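Local coordinates for protein pectinesterase A (Erwinia chrysanthemi, PDB 2NTP) that hydrolyses the methyl esters of pectin, releasing methanol and leaving galacturonate units, as the first step in the maceration and soft-rotting of plant tissue, at residues V7-S11 with N41-N45; I105-F111 with T128-L133; R162-C168 with T182-C188. All blocks are in the same frame, centred on the assembly; numbering follows the deposited sequence.

Contact 1 (V7-S11 with N41-N45)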
loop_
_atom_site.group_PDB
_atom_site.type_symbol
_atom_site.label_atom_id
_atom_site.label_comp_id
_atom_site.label_asym_id
_atom_site.label_seq_id
_atom_site.Cartn_x
_atom_site.Cartn_y
_atom_site.Cartn_z
ATOM N N VAL A 7 15.192 9.049 -20.517
ATOM C CA VAL A 7 16.098 8.500 -19.507
ATOM C C VAL A 7 16.360 9.546 -18.424
ATOM O O VAL A 7 16.592 10.717 -18.728
ATOM C CB VAL A 7 17.443 8.009 -20.122
ATOM C CG1 VAL A 7 18.346 7.403 -19.054
ATOM C CG2 VAL A 7 17.193 6.987 -21.229
ATOM N N VAL A 8 16.301 9.114 -17.166
ATOM C CA VAL A 8 16.616 9.963 -16.018
ATOM C C VAL A 8 17.913 9.473 -15.379
ATOM O O VAL A 8 18.091 8.272 -15.174
ATOM C CB VAL A 8 15.471 9.956 -14.961
ATOM C CG1 VAL A 8 15.764 10.927 -13.825
ATOM C CG2 VAL A 8 14.147 10.311 -15.598
ATOM N N SER A 9 18.819 10.403 -15.082
ATOM C CA SER A 9 20.074 10.069 -14.406
ATOM C C SER A 9 20.573 11.209 -13.523
ATOM O O SER A 9 20.228 12.373 -13.739
ATOM C CB SER A 9 21.158 9.676 -15.417
ATOM O OG SER A 9 21.642 10.806 -16.115
ATOM N N LYS A 10 21.387 10.854 -12.532
ATOM C CA LYS A 10 22.007 11.821 -11.633
ATOM C C LYS A 10 23.228 12.481 -12.269
ATOM O O LYS A 10 23.604 13.593 -11.894
ATOM C CB LYS A 10 22.416 11.143 -10.319
ATOM C CG LYS A 10 21.257 10.783 -9.399
ATOM C CD LYS A 10 20.614 12.024 -8.803
ATOM C CE LYS A 10 19.461 11.660 -7.895
ATOM N NZ LYS A 10 18.774 12.868 -7.362
ATOM N N SER A 11 23.839 11.788 -13.229
ATOM C CA SER A 11 25.075 12.250 -13.861
ATOM C C SER A 11 24.827 12.994 -15.170
ATOM O O SER A 11 23.990 12.589 -15.981
ATOM C CB SER A 11 26.024 11.073 -14.102
ATOM O OG SER A 11 26.387 10.449 -12.882
ATOM N N ASN A 41 20.164 4.510 -11.406
ATOM C CA ASN A 41 20.388 4.469 -9.958
ATOM C C ASN A 41 20.602 5.846 -9.343
ATOM O O ASN A 41 21.313 6.690 -9.903
ATOM C CB ASN A 41 21.570 3.557 -9.606
ATOM C CG ASN A 41 21.241 2.079 -9.751
ATOM O OD1 ASN A 41 20.092 1.666 -9.607
ATOM N ND2 ASN A 41 22.259 1.274 -10.030
ATOM N N GLY A 42 19.973 6.060 -8.198
ATOM C CA GLY A 42 20.052 7.328 -7.484
ATOM C C GLY A 42 18.828 7.490 -6.609
ATOM O O GLY A 42 17.842 6.771 -6.778
ATOM N N VAL A 43 18.905 8.424 -5.665
ATOM C CA VAL A 43 17.768 8.760 -4.810
ATOM C C VAL A 43 17.172 10.066 -5.319
ATOM O O VAL A 43 17.808 11.130 -5.263
ATOM C CB VAL A 43 18.166 8.876 -3.311
ATOM C CG1 VAL A 43 16.967 9.270 -2.456
ATOM C CG2 VAL A 43 18.758 7.568 -2.813
ATOM N N TYR A 44 15.953 9.969 -5.829
ATOM C CA TYR A 44 15.245 11.108 -6.396
ATOM C C TYR A 44 14.232 11.631 -5.389
ATOM O O TYR A 44 13.216 10.984 -5.115
ATOM C CB TYR A 44 14.597 10.711 -7.726
ATOM C CG TYR A 44 15.617 10.224 -8.736
ATOM C CD1 TYR A 44 16.077 8.902 -8.721
ATOM C CD2 TYR A 44 16.155 11.097 -9.685
ATOM C CE1 TYR A 44 17.035 8.459 -9.635
ATOM C CE2 TYR A 44 17.110 10.663 -10.599
ATOM C CZ TYR A 44 17.542 9.348 -10.571
ATOM O OH TYR A 44 18.483 8.927 -11.486
ATOM N N ASN A 45 14.539 12.792 -4.813
ATOM C CA ASN A 45 13.667 13.407 -3.812
ATOM C C ASN A 45 12.536 14.171 -4.496
ATOM O O ASN A 45 12.608 15.391 -4.699
ATOM C CB ASN A 45 14.478 14.301 -2.864
ATOM C CG ASN A 45 13.627 14.943 -1.773
ATOM O OD1 ASN A 45 13.932 16.046 -1.312
ATOM N ND2 ASN A 45 12.569 14.254 -1.346
HETATM O O HOH W 1 21.917 8.219 -12.263
#
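The N-terminal edge of the right-handed parallel beta-helix of the pectinesterase fold is where V8 and K10, at and just beyond the end of strand 6-8, pack against Y44 of strand 42-45. Each strand is outermost in its own sheet, and the two segments run at 90° to one another, so the meeting is one of side chains and not of paired backbones. K10 carries most of the contact. Its chain bends at the second torsion (chi2 -70°) and then runs fully extended over the Y44 ring, passing it in the opposite sense to the tyrosine. CE sits above the ring face, 3.9 Å from the ring centroid of Y44, in a CH-pi contact displaced toward the rim. The ammonium group beyond it makes an off-centre cation-pi contact, K10 NZ lying 4.4 Å from that same centroid. What fixes the end of the chain is a hydrogen bond from K10 NZ to V43 O (2.9 Å), approaching from well above the carbonyl plane. The carbonyl and the ring face probably both help to stabilise the lysine's charge. V8 meets the ring obliquely: its CG1 branch, anti to the backbone N, comes to 3.5 Å from Y44 CE2. The phenol oxygen of buried Y44 is hydrogen-bonded to K40 O, which holds the ring's far end beside the S9 backbone, while I21 and A24 of helix 21-26 pack on V8 and I21 also touches Y44. Nearer the start of the second segment, K10 CG passes 4.1 Å from G42 CA. A water completes the join between the two backbones, accepting from K10 N at 2.7 Å and donating to N41 O at 2.9 Å.

Contact 2 (I105-F111 with T128-L133). With ADA (alpha-D-galactopyranuronic acid), chain C.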
loop_
_atom_site.group_PDB
_atom_site.type_symbol
_atom_site.label_atom_id
_atom_site.label_comp_id
_atom_site.label_asym_id
_atom_site.label_seq_id
_atom_site.Cartn_x
_atom_site.Cartn_y
_atom_site.Cartn_z
ATOM N N ILE A 105 9.967 2.952 -3.858
ATOM C CA ILE A 105 9.174 4.147 -3.575
ATOM C C ILE A 105 9.039 4.252 -2.053
ATOM O O ILE A 105 8.573 3.316 -1.399
ATOM C CB ILE A 105 7.765 4.071 -4.215
ATOM C CG1 ILE A 105 7.865 3.837 -5.732
ATOM C CG2 ILE A 105 6.974 5.343 -3.905
ATOM C CD1 ILE A 105 6.565 3.344 -6.388
ATOM N N ARG A 106 9.470 5.382 -1.499
ATOM C CA ARG A 106 9.481 5.579 -0.049
ATOM C C ARG A 106 8.693 6.808 0.381
ATOM O O ARG A 106 8.708 7.841 -0.299
ATOM C CB ARG A 106 10.915 5.751 0.479
ATOM C CG ARG A 106 11.944 4.748 -0.015
ATOM C CD ARG A 106 13.196 4.779 0.877
ATOM N NE ARG A 106 13.744 6.130 1.023
ATOM C CZ ARG A 106 15.019 6.469 0.823
ATOM N NH1 ARG A 106 15.930 5.561 0.483
ATOM N NH2 ARG A 106 15.388 7.732 0.978
ATOM N N ASN A 107 8.015 6.694 1.521
ATOM C CA ASN A 107 7.706 7.882 2.310
ATOM C C ASN A 107 8.695 7.921 3.466
ATOM O O ASN A 107 8.775 6.981 4.267
ATOM C CB ASN A 107 6.256 7.925 2.793
ATOM C CG ASN A 107 5.852 9.314 3.291
ATOM O OD1 ASN A 107 6.578 9.947 4.066
ATOM N ND2 ASN A 107 4.697 9.790 2.848
ATOM N N ASP A 108 9.476 8.994 3.515
ATOM C CA ASP A 108 10.581 9.088 4.463
ATOM C C ASP A 108 10.194 9.773 5.770
ATOM O O ASP A 108 11.069 10.102 6.580
ATOM C CB ASP A 108 11.787 9.788 3.818
ATOM C CG ASP A 108 12.562 8.879 2.884
ATOM O OD1 ASP A 108 12.358 7.648 2.912
ATOM O OD2 ASP A 108 13.399 9.411 2.124
ATOM N N PHE A 109 8.895 9.983 5.985
ATOM C CA PHE A 109 8.432 10.486 7.276
ATOM C C PHE A 109 8.992 9.587 8.367
ATOM O O PHE A 109 8.773 8.366 8.373
ATOM C CB PHE A 109 6.905 10.565 7.361
ATOM C CG PHE A 109 6.393 10.931 8.730
ATOM C CD1 PHE A 109 6.661 12.183 9.275
ATOM C CD2 PHE A 109 5.642 10.021 9.471
ATOM C CE1 PHE A 109 6.189 12.525 10.538
ATOM C CE2 PHE A 109 5.167 10.351 10.743
ATOM C CZ PHE A 109 5.443 11.611 11.273
ATOM N N ASP A 110 9.740 10.198 9.279
ATOM C CA ASP A 110 10.409 9.448 10.325
ATOM C C ASP A 110 9.439 9.200 11.472
ATOM O O ASP A 110 9.476 9.879 12.498
ATOM C CB ASP A 110 11.655 10.202 10.800
ATOM C CG ASP A 110 12.620 9.325 11.583
ATOM O OD1 ASP A 110 12.199 8.301 12.168
ATOM O OD2 ASP A 110 13.819 9.683 11.625
ATOM N N PHE A 111 8.560 8.221 11.283
ATOM C CA PHE A 111 7.594 7.865 12.316
ATOM C C PHE A 111 8.228 7.621 13.695
ATOM O O PHE A 111 7.765 8.190 14.681
ATOM C CB PHE A 111 6.743 6.671 11.874
ATOM C CG PHE A 111 5.767 6.208 12.911
ATOM C CD1 PHE A 111 4.517 6.805 13.023
ATOM C CD2 PHE A 111 6.095 5.168 13.777
ATOM C CE1 PHE A 111 3.608 6.372 13.987
ATOM C CE2 PHE A 111 5.194 4.730 14.738
ATOM C CZ PHE A 111 3.948 5.341 14.851
ATOM N N THR A 128 -0.199 10.641 11.763
ATOM C CA THR A 128 1.073 10.021 11.416
ATOM C C THR A 128 1.038 9.140 10.167
ATOM O O THR A 128 2.053 8.543 9.801
ATOM C CB THR A 128 1.623 9.199 12.600
ATOM O OG1 THR A 128 0.570 8.402 13.157
ATOM C CG2 THR A 128 2.167 10.134 13.678
ATOM N N GLN A 129 -0.109 9.068 9.502
ATOM C CA GLN A 129 -0.145 8.347 8.231
ATOM C C GLN A 129 0.790 9.028 7.238
ATOM O O GLN A 129 0.889 10.253 7.199
ATOM C CB GLN A 129 -1.567 8.172 7.674
ATOM C CG GLN A 129 -2.547 9.295 7.892
ATOM C CD GLN A 129 -3.072 9.403 9.316
ATOM O OE1 GLN A 129 -2.658 10.275 10.036
ATOM N NE2 GLN A 129 -3.998 8.527 9.711
ATOM N N ALA A 130 1.510 8.223 6.465
ATOM C CA ALA A 130 2.479 8.747 5.514
ATOM C C ALA A 130 2.617 7.754 4.363
ATOM O O ALA A 130 3.400 6.799 4.418
ATOM C CB ALA A 130 3.821 9.017 6.199
ATOM N N VAL A 131 1.827 8.000 3.326
ATOM C CA VAL A 131 1.671 7.075 2.206
ATOM C C VAL A 131 2.872 7.109 1.254
ATOM O O VAL A 131 3.338 8.181 0.881
ATOM C CB VAL A 131 0.369 7.395 1.434
ATOM C CG1 VAL A 131 0.189 6.446 0.250
ATOM C CG2 VAL A 131 -0.845 7.324 2.360
ATOM N N ALA A 132 3.361 5.931 0.864
ATOM C CA ALA A 132 4.409 5.836 -0.155
ATOM C C ALA A 132 3.794 5.854 -1.554
ATOM O O ALA A 132 4.211 6.629 -2.417
ATOM C CB ALA A 132 5.261 4.569 0.046
ATOM N N LEU A 133 2.782 5.013 -1.754
ATOM C CA LEU A 133 2.118 4.861 -3.043
ATOM C C LEU A 133 0.607 4.858 -2.878
ATOM O O LEU A 133 0.066 4.128 -2.040
ATOM C CB LEU A 133 2.576 3.558 -3.705
ATOM C CG LEU A 133 1.926 3.120 -5.018
ATOM C CD1 LEU A 133 2.219 4.122 -6.137
ATOM C CD2 LEU A 133 2.442 1.720 -5.375
HETATM C C1 ADA C . -5.874 6.137 12.540
HETATM C C2 ADA C . -7.314 6.589 12.318
HETATM C C3 ADA C . -8.091 5.501 11.574
HETATM C C4 ADA C . -7.352 5.107 10.292
HETATM C C5 ADA C . -5.937 4.650 10.650
HETATM C C6 ADA C . -5.112 4.241 9.456
HETATM O O2 ADA C . -7.917 6.871 13.586
HETATM O O3 ADA C . -9.417 5.964 11.280
HETATM O O4 ADA C . -7.255 6.248 9.432
HETATM O O5 ADA C . -5.269 5.739 11.306
HETATM O O6B ADA C . -5.591 3.496 8.565
HETATM O O6A ADA C . -3.941 4.670 9.418
#
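N107, the last residue of strand 103-107 in the parallel beta-helix, lays its amide over the backbone and methyl group of A130, and from there reaches V131. The segment 128-133, mostly loop, runs back along 105-111 at 173° to it, and its grip depends on side chains. N107 CG is anti to the backbone N (chi1 -165°), which turns the amide toward the loop. Its ND2 donates to V131 O at 2.9 Å in a nearly straight bond; the acceptor lies in the amide plane, whereas the donor stands well above the carbonyl plane of V131. ND2 has a second acceptor in T71 O. On the other side of the amide, N107 OD1 takes the backbone N of F109 at 3.0 Å, forming an Asx turn where the chain leaves the strand. With oxygen and nitrogen both engaged, the amide has little freedom to rotate. A130 CB touches both this amide and F109, 3.6 Å from F109 CB. Toward the start of 105-111, A132 CB packs against the N107 backbone N, and I105 sets CG2 at 3.4 Å from A132 O.

At the other end the contact borders the substrate cleft. Q129 has its CB directed away from 105-111, and NE2 bonds to O2 of one galacturonate of the bound oligosaccharide while coming 3.5 Å from O5 of another galacturonate unit. T128 serves the second shell: its OG1 is hydrogen-bonded to Q153 OE1, the side chain of the transition-state stabiliser, and probably helps to orient it. F111, which also touches substrate-binding R195, meets that threonine with its ring edge: T128 CB lies in the ring plane, 3.7 Å from F111 CE1.

Contact 3 (R162-C168 with T182-C188)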
loop_
_atom_site.group_PDB
_atom_site.type_symbol
_atom_site.label_atom_id
_atom_site.label_comp_id
_atom_site.label_asym_id
_atom_site.label_seq_id
_atom_site.Cartn_x
_atom_site.Cartn_y
_atom_site.Cartn_z
ATOM N N ARG A 162 -8.178 -2.067 -10.381
ATOM C CA ARG A 162 -7.312 -3.224 -10.178
ATOM C C ARG A 162 -5.842 -2.846 -10.192
ATOM O O ARG A 162 -5.389 -2.084 -11.042
ATOM C CB ARG A 162 -7.572 -4.291 -11.246
ATOM C CG ARG A 162 -9.042 -4.573 -11.480
ATOM C CD ARG A 162 -9.492 -3.968 -12.806
ATOM N NE ARG A 162 -9.580 -5.009 -13.806
ATOM C CZ ARG A 162 -9.797 -4.827 -15.106
ATOM N NH1 ARG A 162 -9.932 -3.612 -15.637
ATOM N NH2 ARG A 162 -9.865 -5.892 -15.880
ATOM N N SER A 163 -5.103 -3.385 -9.232
ATOM C CA SER A 163 -3.655 -3.236 -9.204
ATOM C C SER A 163 -3.035 -4.605 -8.968
ATOM O O SER A 163 -3.640 -5.466 -8.329
ATOM C CB SER A 163 -3.235 -2.275 -8.098
ATOM O OG SER A 163 -3.783 -2.700 -6.870
ATOM N N PHE A 164 -1.829 -4.796 -9.486
ATOM C CA PHE A 164 -1.130 -6.071 -9.335
ATOM C C PHE A 164 0.300 -5.798 -8.905
ATOM O O PHE A 164 0.995 -4.984 -9.518
ATOM C CB PHE A 164 -1.177 -6.864 -10.650
ATOM C CG PHE A 164 -0.450 -8.191 -10.601
ATOM C CD1 PHE A 164 -0.742 -9.137 -9.623
ATOM C CD2 PHE A 164 0.511 -8.497 -11.559
ATOM C CE1 PHE A 164 -0.070 -10.367 -9.585
ATOM C CE2 PHE A 164 1.185 -9.725 -11.538
ATOM C CZ PHE A 164 0.894 -10.659 -10.549
ATOM N N PHE A 165 0.709 -6.458 -7.824
ATOM C CA PHE A 165 2.041 -6.316 -7.250
ATOM C C PHE A 165 2.725 -7.668 -7.294
ATOM O O PHE A 165 2.199 -8.654 -6.781
ATOM C CB PHE A 165 1.946 -5.811 -5.809
ATOM C CG PHE A 165 1.315 -4.453 -5.690
ATOM C CD1 PHE A 165 -0.074 -4.310 -5.706
ATOM C CD2 PHE A 165 2.109 -3.317 -5.561
ATOM C CE1 PHE A 165 -0.661 -3.054 -5.607
ATOM C CE2 PHE A 165 1.531 -2.053 -5.453
ATOM C CZ PHE A 165 0.143 -1.921 -5.482
ATOM N N SER A 166 3.897 -7.703 -7.916
ATOM C CA SER A 166 4.584 -8.958 -8.194
ATOM C C SER A 166 6.055 -8.843 -7.823
ATOM O O SER A 166 6.701 -7.850 -8.162
ATOM C CB SER A 166 4.435 -9.290 -9.681
ATOM O OG SER A 166 5.227 -10.403 -10.062
ATOM N N ASP A 167 6.579 -9.861 -7.134
ATOM C CA ASP A 167 7.993 -9.909 -6.736
ATOM C C ASP A 167 8.365 -8.642 -5.977
ATOM O O ASP A 167 9.387 -8.002 -6.248
ATOM C CB ASP A 167 8.916 -10.111 -7.954
ATOM C CG ASP A 167 8.529 -11.316 -8.802
ATOM O OD1 ASP A 167 7.859 -12.245 -8.299
ATOM O OD2 ASP A 167 8.907 -11.332 -9.993
ATOM N N CYS A 168 7.523 -8.295 -5.012
ATOM C CA CYS A 168 7.589 -6.993 -4.388
ATOM C C CYS A 168 7.994 -7.066 -2.918
ATOM O O CYS A 168 7.961 -8.134 -2.305
ATOM C CB CYS A 168 6.255 -6.263 -4.580
ATOM S SG CYS A 168 4.924 -6.648 -3.413
ATOM N N THR A 182 -9.168 -3.378 -5.847
ATOM C CA THR A 182 -8.899 -4.787 -6.069
ATOM C C THR A 182 -7.391 -4.866 -6.270
ATOM O O THR A 182 -6.872 -4.435 -7.298
ATOM C CB THR A 182 -9.643 -5.320 -7.310
ATOM O OG1 THR A 182 -11.061 -5.192 -7.111
ATOM C CG2 THR A 182 -9.299 -6.781 -7.557
ATOM N N ALA A 183 -6.691 -5.381 -5.265
ATOM C CA ALA A 183 -5.238 -5.399 -5.290
ATOM C C ALA A 183 -4.742 -6.812 -5.046
ATOM O O ALA A 183 -5.015 -7.408 -3.997
ATOM C CB ALA A 183 -4.669 -4.434 -4.243
ATOM N N LEU A 184 -4.034 -7.344 -6.037
ATOM C CA LEU A 184 -3.498 -8.700 -5.992
ATOM C C LEU A 184 -1.991 -8.636 -5.787
ATOM O O LEU A 184 -1.296 -7.880 -6.476
ATOM C CB LEU A 184 -3.829 -9.448 -7.296
ATOM C CG LEU A 184 -3.283 -10.870 -7.488
ATOM C CD1 LEU A 184 -3.880 -11.845 -6.458
ATOM C CD2 LEU A 184 -3.563 -11.359 -8.902
ATOM N N PHE A 185 -1.499 -9.432 -4.839
ATOM C CA PHE A 185 -0.083 -9.456 -4.493
ATOM C C PHE A 185 0.414 -10.876 -4.683
ATOM O O PHE A 185 -0.148 -11.813 -4.104
ATOM C CB PHE A 185 0.124 -9.019 -3.033
ATOM C CG PHE A 185 -0.424 -7.652 -2.725
ATOM C CD1 PHE A 185 -1.778 -7.471 -2.423
ATOM C CD2 PHE A 185 0.412 -6.540 -2.748
ATOM C CE1 PHE A 185 -2.282 -6.203 -2.153
ATOM C CE2 PHE A 185 -0.082 -5.271 -2.478
ATOM C CZ PHE A 185 -1.430 -5.098 -2.183
ATOM N N ASN A 186 1.446 -11.043 -5.503
ATOM C CA ASN A 186 2.033 -12.365 -5.709
ATOM C C ASN A 186 3.540 -12.373 -5.512
ATOM O O ASN A 186 4.253 -11.525 -6.056
ATOM C CB ASN A 186 1.679 -12.928 -7.085
ATOM C CG ASN A 186 2.158 -14.366 -7.260
ATOM O OD1 ASN A 186 3.111 -14.630 -7.992
ATOM N ND2 ASN A 186 1.532 -15.287 -6.546
ATOM N N ASN A 187 4.017 -13.342 -4.733
ATOM C CA ASN A 187 5.447 -13.482 -4.448
ATOM C C ASN A 187 6.048 -12.208 -3.851
ATOM O O ASN A 187 7.122 -11.759 -4.256
ATOM C CB ASN A 187 6.217 -13.944 -5.696
ATOM C CG ASN A 187 7.629 -14.393 -5.379
ATOM O OD1 ASN A 187 7.876 -15.027 -4.351
ATOM N ND2 ASN A 187 8.564 -14.065 -6.258
ATOM N N CYS A 188 5.329 -11.635 -2.888
ATOM C CA CYS A 188 5.772 -10.427 -2.207
ATOM C C CYS A 188 6.235 -10.727 -0.787
ATOM O O CYS A 188 5.740 -11.667 -0.148
ATOM C CB CYS A 188 4.643 -9.397 -2.174
ATOM S SG CYS A 188 4.318 -8.584 -3.755
HETATM O O HOH W 2 -6.180 -1.188 -6.660
HETATM O O HOH W 3 4.296 -12.899 -9.811
#
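D167 and N187 are joined by a hydrogen bond from N187 ND2 to D167 OD1 (2.8 Å), straight at the hydrogen and entering from above the carboxylate, whose plane stands 83° from the amide. A salt bridge from K145 to OD2 gives the aspartate a second, cationic partner. Preceding this pair along both strands, a parallel ladder runs in register, the donors alternating between the two strands: S163 N to T182 O, L184 N to S163 O, F165 N to L184 O at 2.8 Å, N186 N to F165 O, and D167 N to N186 O at 3.1 Å. A water spans S166 OG and N186 OD1. Just past the strands the disulfide C168-C188 ties the two segments covalently, with SG atoms 2.1 Å apart and a dihedral of 120°.

Packing follows the register. F165 and F185 point the same way, their planes 13° apart but slid so that the rings barely overlap; F165 CD1 is 3.4 Å from F185 CE2. F144 stacks on F165 in turn. On the opposite sheet face F164 CD1 lies 3.7 Å from L184 CD2, covered by helix 330-334. D167 and N187 both adopt the left-handed helical conformation and turn their chains alike toward strands 169-172 and 189-192. Such in-register stacking of like side chains on successive coils is characteristic of the right-handed parallel beta-helix.

How the contacts relate
The three contacts follow one another along the chain and sample successive parts of one beta-helix. Contacts 1 and 2 share the sheet containing strands 42-45 and 103-107; their centres are 20 Å apart, yet V43 CG1 comes within 4.1 Å of R106 NH2. Contact 2 also meets contact 3, whose centre is 20 Å away, through L133 CD2 and F165 CE2 at 3.9 Å. Contacts 1 and 3 belong to another common sheet but do not touch, their nearest atoms being about 15 Å apart. Contact 2 alone reaches the substrate cleft, whereas the chain linking the two segments of contact 3 carries D175, the catalytic nucleophile.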